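Local coordinates for multiheme cytochrome cf (Carboxydothermus ferrireducens DSM 11255, PDB 6QVM), which probably carries electrons through a chain of heme c groups, from its place in the bacterial S-layer to insoluble extracellular Fe(III), at residues 499-504 and 517-522; 542-547 and 656-661; 566-571 and 590-595. One frame throughout, in Å; residues are numbered along the deposited sequence.

Contact 1: 499-504 and 517-522. With HEC (heme c), chain M.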
loop_
_atom_site.group_PDB
_atom_site.type_symbol
_atom_site.label_atom_id
_atom_site.label_comp_id
_atom_site.label_asym_id
_atom_site.label_seq_id
_atom_site.Cartn_x
_atom_site.Cartn_y
_atom_site.Cartn_z
ATOM N N GLU A 499 11.588 14.675 13.292
ATOM C CA GLU A 499 11.766 13.431 14.038
ATOM C C GLU A 499 13.189 12.897 13.910
ATOM O O GLU A 499 13.724 12.322 14.866
ATOM C CB GLU A 499 10.760 12.383 13.561
ATOM C CG GLU A 499 10.945 11.008 14.189
ATOM C CD GLU A 499 10.370 9.892 13.340
ATOM O OE1 GLU A 499 10.459 8.719 13.759
ATOM O OE2 GLU A 499 9.830 10.190 12.253
ATOM N N CYS A 500 13.816 13.078 12.749
ATOM C CA CYS A 500 15.184 12.635 12.519
ATOM C C CYS A 500 16.208 13.755 12.599
ATOM O O CYS A 500 17.326 13.516 13.055
ATOM C CB CYS A 500 15.309 11.961 11.148
ATOM S SG CYS A 500 14.341 10.443 10.910
ATOM N N HIS A 501 15.855 14.965 12.173
ATOM C CA HIS A 501 16.790 16.089 12.161
ATOM C C HIS A 501 16.722 16.887 13.457
ATOM O O HIS A 501 16.585 18.112 13.471
ATOM C CB HIS A 501 16.524 16.965 10.946
ATOM C CG HIS A 501 16.713 16.249 9.648
ATOM N ND1 HIS A 501 17.873 16.341 8.910
ATOM C CD2 HIS A 501 15.903 15.398 8.974
ATOM C CE1 HIS A 501 17.763 15.592 7.826
ATOM N NE2 HIS A 501 16.577 15.011 7.841
ATOM N N THR A 502 16.804 16.171 14.571
ATOM C CA THR A 502 16.871 16.754 15.897
ATOM C C THR A 502 18.217 16.424 16.531
ATOM O O THR A 502 18.793 15.360 16.286
ATOM C CB THR A 502 15.725 16.244 16.780
ATOM O OG1 THR A 502 15.811 16.846 18.077
ATOM C CG2 THR A 502 15.784 14.727 16.916
ATOM N N GLY A 503 18.727 17.360 17.328
ATOM C CA GLY A 503 19.936 17.140 18.094
ATOM C C GLY A 503 19.592 16.608 19.467
ATOM O O GLY A 503 20.069 15.541 19.867
ATOM N N GLU A 504 18.766 17.365 20.191
ATOM C CA GLU A 504 18.104 16.927 21.416
ATOM C C GLU A 504 19.062 16.452 22.503
ATOM O O GLU A 504 19.605 15.344 22.431
ATOM C CB GLU A 504 17.095 15.823 21.098
ATOM C CG GLU A 504 16.431 15.222 22.333
ATOM C CD GLU A 504 15.395 16.129 22.982
ATOM O OE1 GLU A 504 15.418 17.358 22.756
ATOM O OE2 GLU A 504 14.550 15.599 23.732
ATOM N N HIS A 517 23.206 17.532 13.773
ATOM C CA HIS A 517 21.966 17.852 13.067
ATOM C C HIS A 517 20.944 18.500 13.994
ATOM O O HIS A 517 19.970 17.849 14.402
ATOM C CB HIS A 517 21.375 16.600 12.409
ATOM C CG HIS A 517 21.722 15.324 13.108
ATOM N ND1 HIS A 517 21.042 14.872 14.218
ATOM C CD2 HIS A 517 22.687 14.406 12.861
ATOM C CE1 HIS A 517 21.567 13.727 14.620
ATOM N NE2 HIS A 517 22.568 13.422 13.812
ATOM N N PRO A 518 21.135 19.764 14.358
ATOM C CA PRO A 518 20.224 20.395 15.314
ATOM C C PRO A 518 19.170 21.248 14.629
ATOM O O PRO A 518 18.789 22.301 15.150
ATOM C CB PRO A 518 21.175 21.254 16.148
ATOM C CG PRO A 518 22.195 21.715 15.128
ATOM C CD PRO A 518 22.294 20.628 14.068
ATOM N N GLN A 519 18.720 20.819 13.446
ATOM C CA GLN A 519 17.850 21.665 12.635
ATOM C C GLN A 519 16.534 21.971 13.341
ATOM O O GLN A 519 16.037 23.100 13.266
ATOM C CB GLN A 519 17.593 21.010 11.279
ATOM C CG GLN A 519 18.750 21.145 10.302
ATOM C CD GLN A 519 19.789 20.055 10.464
ATOM O OE1 GLN A 519 19.514 19.005 11.044
ATOM N NE2 GLN A 519 20.991 20.297 9.950
ATOM N N LYS A 520 15.948 20.981 14.020
ATOM C CA LYS A 520 14.727 21.226 14.784
ATOM C C LYS A 520 14.924 22.363 15.779
ATOM O O LYS A 520 14.120 23.299 15.844
ATOM C CB LYS A 520 14.290 19.952 15.511
ATOM C CG LYS A 520 13.150 20.167 16.507
ATOM C CD LYS A 520 12.733 18.871 17.179
ATOM C CE LYS A 520 11.532 19.090 18.084
ATOM N NZ LYS A 520 11.021 17.808 18.646
ATOM N N GLU A 521 16.010 22.308 16.549
ATOM C CA GLU A 521 16.220 23.284 17.612
ATOM C C GLU A 521 16.557 24.663 17.053
ATOM O O GLU A 521 16.094 25.679 17.584
ATOM C CB GLU A 521 17.316 22.801 18.555
ATOM C CG GLU A 521 16.931 21.584 19.402
ATOM C CD GLU A 521 16.962 20.278 18.625
ATOM O OE1 GLU A 521 16.415 19.273 19.123
ATOM O OE2 GLU A 521 17.539 20.255 17.519
ATOM N N VAL A 522 17.375 24.725 16.001
ATOM C CA VAL A 522 17.678 26.012 15.379
ATOM C C VAL A 522 16.421 26.608 14.763
ATOM O O VAL A 522 16.091 27.780 14.981
ATOM C CB VAL A 522 18.790 25.852 14.329
ATOM C CG1 VAL A 522 18.948 27.138 13.512
ATOM C CG2 VAL A 522 20.093 25.471 14.989
HETATM FE FE HEC M . 16.468 14.065 6.097
HETATM C CHA HEC M . 19.625 13.954 4.771
HETATM C CHB HEC M . 16.053 17.240 4.849
HETATM C CHC HEC M . 13.127 13.897 6.826
HETATM C CHD HEC M . 17.100 11.345 8.066
HETATM N NA HEC M . 17.624 15.367 5.055
HETATM C C1A HEC M . 18.888 15.104 4.562
HETATM C C2A HEC M . 19.301 16.254 3.783
HETATM C C3A HEC M . 18.318 17.155 3.806
HETATM C C4A HEC M . 17.250 16.619 4.611
HETATM C CMA HEC M . 18.333 18.527 3.110
HETATM C CAA HEC M . 20.631 16.390 3.024
HETATM C CBA HEC M . 20.274 15.895 1.621
HETATM C CGA HEC M . 21.433 15.980 0.671
HETATM O O1A HEC M . 22.360 16.802 0.910
HETATM O O2A HEC M . 21.414 15.223 -0.338
HETATM N NB HEC M . 14.875 15.348 5.900
HETATM C C1B HEC M . 14.912 16.580 5.267
HETATM C C2B HEC M . 13.548 17.052 5.129
HETATM C C3B HEC M . 12.732 16.131 5.691
HETATM C C4B HEC M . 13.558 15.038 6.180
HETATM C CMB HEC M . 13.163 18.417 4.506
HETATM C CAB HEC M . 11.188 16.179 5.803
HETATM C CBB HEC M . 10.519 16.191 4.408
HETATM N NC HEC M . 15.346 12.902 7.301
HETATM C C1C HEC M . 13.959 12.925 7.365
HETATM C C2C HEC M . 13.517 11.747 8.098
HETATM C C3C HEC M . 14.614 10.995 8.375
HETATM C C4C HEC M . 15.783 11.739 7.914
HETATM C CMC HEC M . 12.030 11.364 8.292
HETATM C CAC HEC M . 14.715 9.645 9.151
HETATM C CBC HEC M . 13.846 8.513 8.556
HETATM N ND HEC M . 18.119 12.819 6.360
HETATM C C1D HEC M . 18.151 11.772 7.276
HETATM C C2D HEC M . 19.467 11.186 7.265
HETATM C C3D HEC M . 20.270 11.998 6.224
HETATM C C4D HEC M . 19.343 12.993 5.723
HETATM C CMD HEC M . 19.901 9.998 8.147
HETATM C CAD HEC M . 21.748 11.860 5.775
HETATM C CBD HEC M . 22.234 10.411 5.701
HETATM C CGD HEC M . 23.484 10.321 4.859
HETATM O O1D HEC M . 24.258 11.314 4.794
HETATM O O2D HEC M . 23.711 9.241 4.254
#
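Thr502 and Glu521 form the polar centre of this contact, their side chains crossing obliquely. The hydroxyl OG1 of Thr502 donates to OE1 of Glu521 at 2.7 Å, on the syn lone pair of the carboxylate. The Glu521 chain bends at chi2 (77°), which turns the carboxylate back toward the loop. Its other oxygen, OE2, receives the backbone N of Gly503 at 3.1 Å in a nearly straight bond (172°). The backbone N of Glu504 adds a weak bond to OE1. Three donors from consecutive residues thus grip one carboxylate and fix its rotation. They would probably offset the negative charge of Glu521, which the carboxylate of the poorly ordered Glu504 comes near.

His517 meets the same loop from another direction. Its ND1 donates to Thr502 O at 3.1 Å. The oxygen lies in the plane of the ring, but the nitrogen sits well above the carbonyl plane, 52° out of it.

His501 turns its ring edge to the amide of Gln519. Gln519 OE1 lies in the ring plane and comes within 3.6 Å of His501 CB, with ring and amide planes steeply inclined to each other. The NE2 of that amide is hydrogen-bonded to Asp653 O. The backbone O of His501 takes the N-H of Lys520 at 3.0 Å.

Cys500 and His501 close a CXXCH heme-binding motif. SG of Cys500 is covalently bonded to heme CAC. His501 NE2 binds the heme FE at 2.0 Å. His414 supplies the other histidine ligand, and His517 touches a second heme c.

The contact joins the loop that follows helix 493-500 to the start of helix 519-524, where Pro518 is the N-cap residue. Helix 641-652 packs against the latter, Ala652 on Pro518 and Ile649 on Val522.

Contact 2: 542-547 and 656-661. With HEC (heme c), chain N.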
loop_
_atom_site.group_PDB
_atom_site.type_symbol
_atom_site.label_atom_id
_atom_site.label_comp_id
_atom_site.label_asym_id
_atom_site.label_seq_id
_atom_site.Cartn_x
_atom_site.Cartn_y
_atom_site.Cartn_z
ATOM N N ASN A 542 11.580 32.679 14.811
ATOM C CA ASN A 542 12.275 32.614 13.527
ATOM C C ASN A 542 11.643 33.585 12.532
ATOM O O ASN A 542 10.458 33.442 12.213
ATOM C CB ASN A 542 12.209 31.180 13.003
ATOM C CG ASN A 542 12.951 30.972 11.686
ATOM O OD1 ASN A 542 13.238 31.912 10.940
ATOM N ND2 ASN A 542 13.252 29.712 11.395
ATOM N N PRO A 543 12.389 34.564 12.010
ATOM C CA PRO A 543 11.791 35.520 11.060
ATOM C C PRO A 543 11.223 34.866 9.809
ATOM O O PRO A 543 10.312 35.431 9.194
ATOM C CB PRO A 543 12.959 36.458 10.722
ATOM C CG PRO A 543 13.882 36.335 11.884
ATOM C CD PRO A 543 13.789 34.899 12.316
ATOM N N MET A 544 11.735 33.702 9.410
ATOM C CA MET A 544 11.172 32.944 8.302
ATOM C C MET A 544 10.387 31.734 8.793
ATOM O O MET A 544 10.232 30.757 8.056
ATOM C CB MET A 544 12.272 32.526 7.323
ATOM C CG MET A 544 12.732 33.665 6.426
ATOM S SD MET A 544 14.051 33.246 5.279
ATOM C CE MET A 544 15.485 33.773 6.207
ATOM N N GLY A 545 9.869 31.796 10.021
ATOM C CA GLY A 545 9.177 30.680 10.647
ATOM C C GLY A 545 7.820 30.353 10.056
ATOM O O GLY A 545 7.263 29.299 10.383
ATOM N N SER A 546 7.265 31.226 9.217
ATOM C CA SER A 546 6.063 30.871 8.475
ATOM C C SER A 546 6.350 29.880 7.357
ATOM O O SER A 546 5.404 29.381 6.736
ATOM C CB SER A 546 5.395 32.123 7.899
ATOM O OG SER A 546 4.769 32.883 8.918
ATOM N N ALA A 547 7.619 29.592 7.086
ATOM C CA ALA A 547 7.978 28.522 6.170
ATOM C C ALA A 547 7.995 27.183 6.895
ATOM O O ALA A 547 8.216 27.106 8.107
ATOM C CB ALA A 547 9.350 28.777 5.545
ATOM N N HIS A 656 23.788 27.791 6.944
ATOM C CA HIS A 656 24.355 29.138 6.902
ATOM C C HIS A 656 23.439 30.134 7.609
ATOM O O HIS A 656 23.300 31.289 7.196
ATOM C CB HIS A 656 24.638 29.589 5.470
ATOM C CG HIS A 656 25.326 28.557 4.635
ATOM N ND1 HIS A 656 26.230 27.659 5.159
ATOM C CD2 HIS A 656 25.233 28.272 3.316
ATOM C CE1 HIS A 656 26.670 26.869 4.195
ATOM N NE2 HIS A 656 26.083 27.222 3.066
ATOM N N GLY A 657 22.789 29.673 8.673
ATOM C CA GLY A 657 21.909 30.511 9.454
ATOM C C GLY A 657 20.555 30.804 8.842
ATOM O O GLY A 657 19.775 31.555 9.441
ATOM N N ILE A 658 20.245 30.232 7.676
ATOM C CA ILE A 658 18.945 30.465 7.056
ATOM C C ILE A 658 17.825 29.854 7.894
ATOM O O ILE A 658 16.728 30.418 7.979
ATOM C CB ILE A 658 18.941 29.924 5.615
ATOM C CG1 ILE A 658 19.920 30.718 4.748
ATOM C CG2 ILE A 658 17.545 29.987 5.021
ATOM C CD1 ILE A 658 19.486 32.148 4.507
ATOM N N HIS A 659 18.075 28.711 8.536
ATOM C CA HIS A 659 17.057 28.076 9.365
ATOM C C HIS A 659 16.542 28.979 10.482
ATOM O O HIS A 659 15.481 28.689 11.046
ATOM C CB HIS A 659 17.607 26.773 9.962
ATOM C CG HIS A 659 17.753 25.666 8.960
ATOM N ND1 HIS A 659 18.403 24.484 9.240
ATOM C CD2 HIS A 659 17.339 25.569 7.674
ATOM C CE1 HIS A 659 18.378 23.703 8.173
ATOM N NE2 HIS A 659 17.736 24.337 7.209
ATOM N N ASN A 660 17.273 30.042 10.829
ATOM C CA ASN A 660 16.833 31.020 11.817
ATOM C C ASN A 660 17.813 32.185 11.840
ATOM O O ASN A 660 18.790 32.160 12.595
ATOM C CB ASN A 660 16.713 30.400 13.214
ATOM C CG ASN A 660 15.871 31.252 14.156
ATOM O OD1 ASN A 660 15.738 32.463 13.973
ATOM N ND2 ASN A 660 15.294 30.619 15.166
ATOM N N THR A 661 17.555 33.210 11.018
ATOM C CA THR A 661 18.513 34.304 10.876
ATOM C C THR A 661 18.740 35.020 12.203
ATOM O O THR A 661 19.863 35.443 12.505
ATOM C CB THR A 661 18.043 35.294 9.809
ATOM O OG1 THR A 661 16.699 35.700 10.103
ATOM C CG2 THR A 661 18.112 34.665 8.431
HETATM FE FE HEC N . 16.948 23.443 5.701
HETATM C CHA HEC N . 20.218 22.994 4.848
HETATM C CHB HEC N . 16.978 20.339 7.306
HETATM C CHC HEC N . 13.839 24.020 6.917
HETATM C CHD HEC N . 16.747 26.317 3.768
HETATM N NA HEC N . 18.309 21.945 6.016
HETATM C C1A HEC N . 19.612 21.974 5.558
HETATM C C2A HEC N . 20.249 20.736 5.961
HETATM C C3A HEC N . 19.360 20.002 6.632
HETATM C C4A HEC N . 18.126 20.748 6.682
HETATM C CMA HEC N . 19.616 18.604 7.230
HETATM C CAA HEC N . 21.705 20.342 5.659
HETATM C CBA HEC N . 21.711 19.865 4.222
HETATM C CGA HEC N . 23.112 19.909 3.690
HETATM O O1A HEC N . 23.316 20.507 2.603
HETATM O O2A HEC N . 24.020 19.347 4.352
HETATM N NB HEC N . 15.641 22.357 6.872
HETATM C C1B HEC N . 15.888 21.153 7.508
HETATM C C2B HEC N . 14.802 20.896 8.431
HETATM C C3B HEC N . 13.919 21.911 8.318
HETATM C C4B HEC N . 14.438 22.851 7.334
HETATM C CMB HEC N . 14.698 19.630 9.316
HETATM C CAB HEC N . 12.588 22.087 9.092
HETATM C CBB HEC N . 12.836 22.214 10.612
HETATM N NC HEC N . 15.559 24.881 5.365
HETATM C C1C HEC N . 14.330 24.925 5.997
HETATM C C2C HEC N . 13.626 26.109 5.542
HETATM C C3C HEC N . 14.437 26.779 4.697
HETATM C C4C HEC N . 15.660 26.001 4.558
HETATM C CMC HEC N . 12.234 26.551 6.050
HETATM C CAC HEC N . 14.138 28.107 3.949
HETATM C CBC HEC N . 13.951 29.279 4.938
HETATM N ND HEC N . 18.277 24.500 4.488
HETATM C C1D HEC N . 17.967 25.668 3.793
HETATM C C2D HEC N . 19.150 26.105 3.093
HETATM C C3D HEC N . 20.239 25.073 3.417
HETATM C C4D HEC N . 19.606 24.111 4.301
HETATM C CMD HEC N . 19.286 27.348 2.194
HETATM C CAD HEC N . 21.696 25.093 2.906
HETATM C CBD HEC N . 21.932 23.834 2.077
HETATM C CGD HEC N . 22.512 24.187 0.731
HETATM O O1D HEC N . 21.985 23.679 -0.297
HETATM O O2D HEC N . 23.495 24.977 0.680
HETATM O O HOH W 1 15.470 32.454 9.170
#
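Asn542 and Asn660 both carry CG opposite the backbone N (chi1 -178° and -163°), and this lays their amides face to face. The planes are only 8° apart. The two side chains run past each other in opposite directions, with Asn542 CG 3.8 Å from Asn660 CG.

Asn542 OD1 has two donors. The backbone N of Met544 bonds to it at 2.8 Å, which makes an Asx turn. A water also donates to it at 2.9 Å. The same water donates to Ile658 O at 2.7 Å and accepts from Thr661 N, so it bridges the two loops. Asn542 ND2 is hydrogen-bonded to Phe523 O. With an alanine here the stacked amide is gone, and the water, Met544 N and Phe523 O would probably each lose a partner.

Beside this polar patch, Pro543 CG packs 3.4 Å from Thr661 OG1. Met544 CE reaches Thr661 CG2 at 3.6 Å, the two side chains crossing at about a right angle.

The contact also sits between two hemes. His659 NE2 binds one iron at 1.9 Å, with His553 as the other histidine ligand and Asp653 hydrogen-bonded to His659 ND1. Ile658 CG2 packs on the vinyl-derived CBC of that heme. Met544 SD is an iron ligand of a second heme, together with His599.

Asn660 is the N-cap of helix 661-672, its OD1 accepting from Leu663 N and its ND2 donating to Val522 O of helix 519-524. Ile658 and Thr661 touch Trp612 of helix 606-628.

Contact 3: 566-571 and 590-595. With HEC (heme c), chain O.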
loop_
_atom_site.group_PDB
_atom_site.type_symbol
_atom_site.label_atom_id
_atom_site.label_comp_id
_atom_site.label_asym_id
_atom_site.label_seq_id
_atom_site.Cartn_x
_atom_site.Cartn_y
_atom_site.Cartn_z
ATOM N N PRO A 566 18.688 31.546 -4.795
ATOM C CA PRO A 566 17.336 31.030 -4.599
ATOM C C PRO A 566 16.922 29.913 -5.577
ATOM O O PRO A 566 16.030 29.113 -5.261
ATOM C CB PRO A 566 16.483 32.267 -4.802
ATOM C CG PRO A 566 17.232 33.045 -5.828
ATOM C CD PRO A 566 18.680 32.792 -5.593
ATOM N N THR A 567 17.542 29.867 -6.752
ATOM C CA THR A 567 17.227 28.854 -7.748
ATOM C C THR A 567 18.333 27.807 -7.825
ATOM O O THR A 567 19.499 28.074 -7.519
ATOM C CB THR A 567 17.006 29.456 -9.136
ATOM O OG1 THR A 567 18.257 29.911 -9.668
ATOM C CG2 THR A 567 16.015 30.606 -9.079
ATOM N N ILE A 568 17.940 26.597 -8.216
ATOM C CA ILE A 568 18.865 25.488 -8.402
ATOM C C ILE A 568 18.450 24.737 -9.659
ATOM O O ILE A 568 17.266 24.671 -10.007
ATOM C CB ILE A 568 18.892 24.551 -7.171
ATOM C CG1 ILE A 568 20.025 23.530 -7.283
ATOM C CG2 ILE A 568 17.553 23.851 -6.999
ATOM C CD1 ILE A 568 20.265 22.768 -5.994
ATOM N N SER A 569 19.443 24.202 -10.365
ATOM C CA SER A 569 19.221 23.377 -11.544
ATOM C C SER A 569 19.946 22.055 -11.362
ATOM O O SER A 569 21.135 22.038 -11.027
ATOM C CB SER A 569 19.705 24.078 -12.812
ATOM O OG SER A 569 18.616 24.659 -13.505
ATOM N N ILE A 570 19.231 20.952 -11.571
ATOM C CA ILE A 570 19.779 19.617 -11.382
ATOM C C ILE A 570 19.597 18.817 -12.662
ATOM O O ILE A 570 18.530 18.850 -13.286
ATOM C CB ILE A 570 19.120 18.886 -10.196
ATOM C CG1 ILE A 570 19.134 19.771 -8.948
ATOM C CG2 ILE A 570 19.822 17.564 -9.932
ATOM C CD1 ILE A 570 18.954 19.004 -7.647
ATOM N N ASP A 571 20.653 18.109 -13.053
ATOM C CA ASP A 571 20.570 17.052 -14.048
ATOM C C ASP A 571 20.584 15.717 -13.318
ATOM O O ASP A 571 21.562 15.378 -12.640
ATOM C CB ASP A 571 21.710 17.138 -15.064
ATOM C CG ASP A 571 21.483 18.223 -16.106
ATOM O OD1 ASP A 571 20.538 19.022 -15.930
ATOM O OD2 ASP A 571 22.253 18.282 -17.092
ATOM N N ALA A 590 15.708 19.127 -13.771
ATOM C CA ALA A 590 14.796 19.679 -12.784
ATOM C C ALA A 590 15.308 21.042 -12.346
ATOM O O ALA A 590 16.516 21.234 -12.170
ATOM C CB ALA A 590 14.658 18.752 -11.574
ATOM N N SER A 591 14.385 21.981 -12.161
ATOM C CA SER A 591 14.744 23.353 -11.839
ATOM C C SER A 591 13.648 23.958 -10.980
ATOM O O SER A 591 12.469 23.867 -11.333
ATOM C CB SER A 591 14.928 24.167 -13.121
ATOM O OG SER A 591 15.961 25.116 -12.968
ATOM N N TYR A 592 14.030 24.562 -9.855
ATOM C CA TYR A 592 13.042 25.210 -9.009
ATOM C C TYR A 592 13.665 26.356 -8.223
ATOM O O TYR A 592 14.886 26.464 -8.087
ATOM C CB TYR A 592 12.376 24.212 -8.054
ATOM C CG TYR A 592 13.319 23.336 -7.247
ATOM C CD1 TYR A 592 13.871 23.780 -6.049
ATOM C CD2 TYR A 592 13.620 22.047 -7.659
ATOM C CE1 TYR A 592 14.716 22.968 -5.299
ATOM C CE2 TYR A 592 14.465 21.234 -6.926
ATOM C CZ TYR A 592 15.010 21.697 -5.747
ATOM O OH TYR A 592 15.848 20.891 -5.013
ATOM N N ASN A 593 12.786 27.208 -7.696
ATOM C CA ASN A 593 13.148 28.316 -6.820
ATOM C C ASN A 593 12.643 27.991 -5.417
ATOM O O ASN A 593 11.436 27.814 -5.218
ATOM C CB ASN A 593 12.548 29.626 -7.337
ATOM C CG ASN A 593 13.008 30.851 -6.550
ATOM O OD1 ASN A 593 13.188 30.802 -5.333
ATOM N ND2 ASN A 593 13.178 31.968 -7.254
ATOM N N SER A 594 13.560 27.924 -4.449
ATOM C CA SER A 594 13.198 27.526 -3.094
ATOM C C SER A 594 12.672 28.680 -2.244
ATOM O O SER A 594 12.350 28.454 -1.071
ATOM C CB SER A 594 14.397 26.888 -2.377
ATOM O OG SER A 594 14.689 25.602 -2.898
ATOM N N CYS A 595 12.564 29.894 -2.797
ATOM C CA CYS A 595 12.353 31.078 -1.978
ATOM C C CYS A 595 11.258 32.012 -2.477
ATOM O O CYS A 595 10.825 32.882 -1.706
ATOM C CB CYS A 595 13.655 31.884 -1.866
ATOM S SG CYS A 595 15.109 30.879 -1.531
HETATM FE FE HEC O . 13.714 34.557 3.518
HETATM C CHA HEC O . 14.563 37.508 5.055
HETATM C CHB HEC O . 17.005 34.186 2.503
HETATM C CHC HEC O . 12.874 31.660 1.853
HETATM C CHD HEC O . 10.371 35.066 4.269
HETATM N NA HEC O . 15.450 35.645 3.725
HETATM C C1A HEC O . 15.581 36.828 4.426
HETATM C C2A HEC O . 16.972 37.231 4.377
HETATM C C3A HEC O . 17.642 36.308 3.678
HETATM C C4A HEC O . 16.700 35.299 3.246
HETATM C CMA HEC O . 19.154 36.333 3.382
HETATM C CAA HEC O . 17.583 38.489 5.036
HETATM C CBA HEC O . 17.655 38.208 6.535
HETATM C CGA HEC O . 18.353 39.324 7.273
HETATM O O1A HEC O . 19.009 40.180 6.619
HETATM O O2A HEC O . 18.255 39.348 8.528
HETATM N NB HEC O . 14.742 33.182 2.419
HETATM C C1B HEC O . 16.087 33.247 2.086
HETATM C C2B HEC O . 16.393 32.128 1.223
HETATM C C3B HEC O . 15.253 31.430 1.043
HETATM C C4B HEC O . 14.192 32.078 1.787
HETATM C CMB HEC O . 17.795 31.842 0.631
HETATM C CAB HEC O . 15.079 30.161 0.186
HETATM C CBB HEC O . 15.837 29.008 0.866
HETATM N NC HEC O . 11.951 33.580 3.090
HETATM C C1C HEC O . 11.847 32.346 2.471
HETATM C C2C HEC O . 10.494 31.858 2.676
HETATM C C3C HEC O . 9.782 32.846 3.256
HETATM C C4C HEC O . 10.701 33.918 3.578
HETATM C CMC HEC O . 9.906 30.586 2.024
HETATM C CAC HEC O . 8.274 32.869 3.626
HETATM C CBC HEC O . 7.923 31.808 4.688
HETATM N ND HEC O . 12.633 36.043 4.507
HETATM C C1D HEC O . 11.251 36.043 4.682
HETATM C C2D HEC O . 10.874 37.244 5.382
HETATM C C3D HEC O . 12.187 38.003 5.627
HETATM C C4D HEC O . 13.223 37.184 5.048
HETATM C CMD HEC O . 9.444 37.655 5.789
HETATM C CAD HEC O . 12.372 39.356 6.339
HETATM C CBD HEC O . 12.156 39.166 7.837
HETATM C CGD HEC O . 11.946 40.509 8.498
HETATM O O1D HEC O . 12.799 41.419 8.302
HETATM O O2D HEC O . 10.931 40.664 9.234
#
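Asn593 faces Thr567 in a non-hydrogen-bonded pair of an antiparallel sheet, in which 589-593 is an edge strand. Its CB lies 4.0 Å from Thr567 CG2. CG, opposite the backbone N (chi1 -174°), passes beside Pro566 O. At the tip the amide splits its contacts: ND2 meets Thr567 CG2 at 3.6 Å, and OD1 packs on Pro566 CB. OD1 also accepts the backbone N of Cys595 at 2.8 Å, forming an Asx turn that leads the chain out of the strand.

The two short strand segments run nearly antiparallel, at 168°. Ile568 and Tyr592 exchange two backbone bonds, as do Ile570 and Ala590. Ser594 N extends the ladder to Pro566 O.

On the face that holds Ile568 and Tyr592, Ile568 CG2 sits over the tyrosine ring as a CH-pi contact, 3.7 Å from the ring centroid and shifted toward the rim. Both side chains point the same way. Tyr592 OH is hydrogen-bonded to Lys562 O, which fixes the far end of the ring. On the other face, the hydroxyls OG of Ser569 and Ser591 share a hydrogen bond at 2.7 Å.

Strand 400-403 flanks strand 567-572 on its other side. Just past the ladder, Cys595 meets its heme, where SG is covalently bonded to CAB at 1.9 Å.

Overall arrangement
Contact 2 is buried, whereas contacts 1 and 3 are only partly so, and all three lie on the same side of the chain's centre. Contacts 1 and 2 touch: Gln519 CG packs 3.3 Å from His659 CE1, so helix 519-524 serves both. Contact 3 stands apart, its nearest atoms about 7 Å from contact 2, yet the two share a heme, which Met544 ligates and Cys595 holds covalently. Their chemistry differs. Contact 1 rests on a carboxylate held by three donors of a loop, contact 2 on stacked amides and a bridging water, and contact 3 on a regular backbone ladder. Each supplies heme ligands or thioether links.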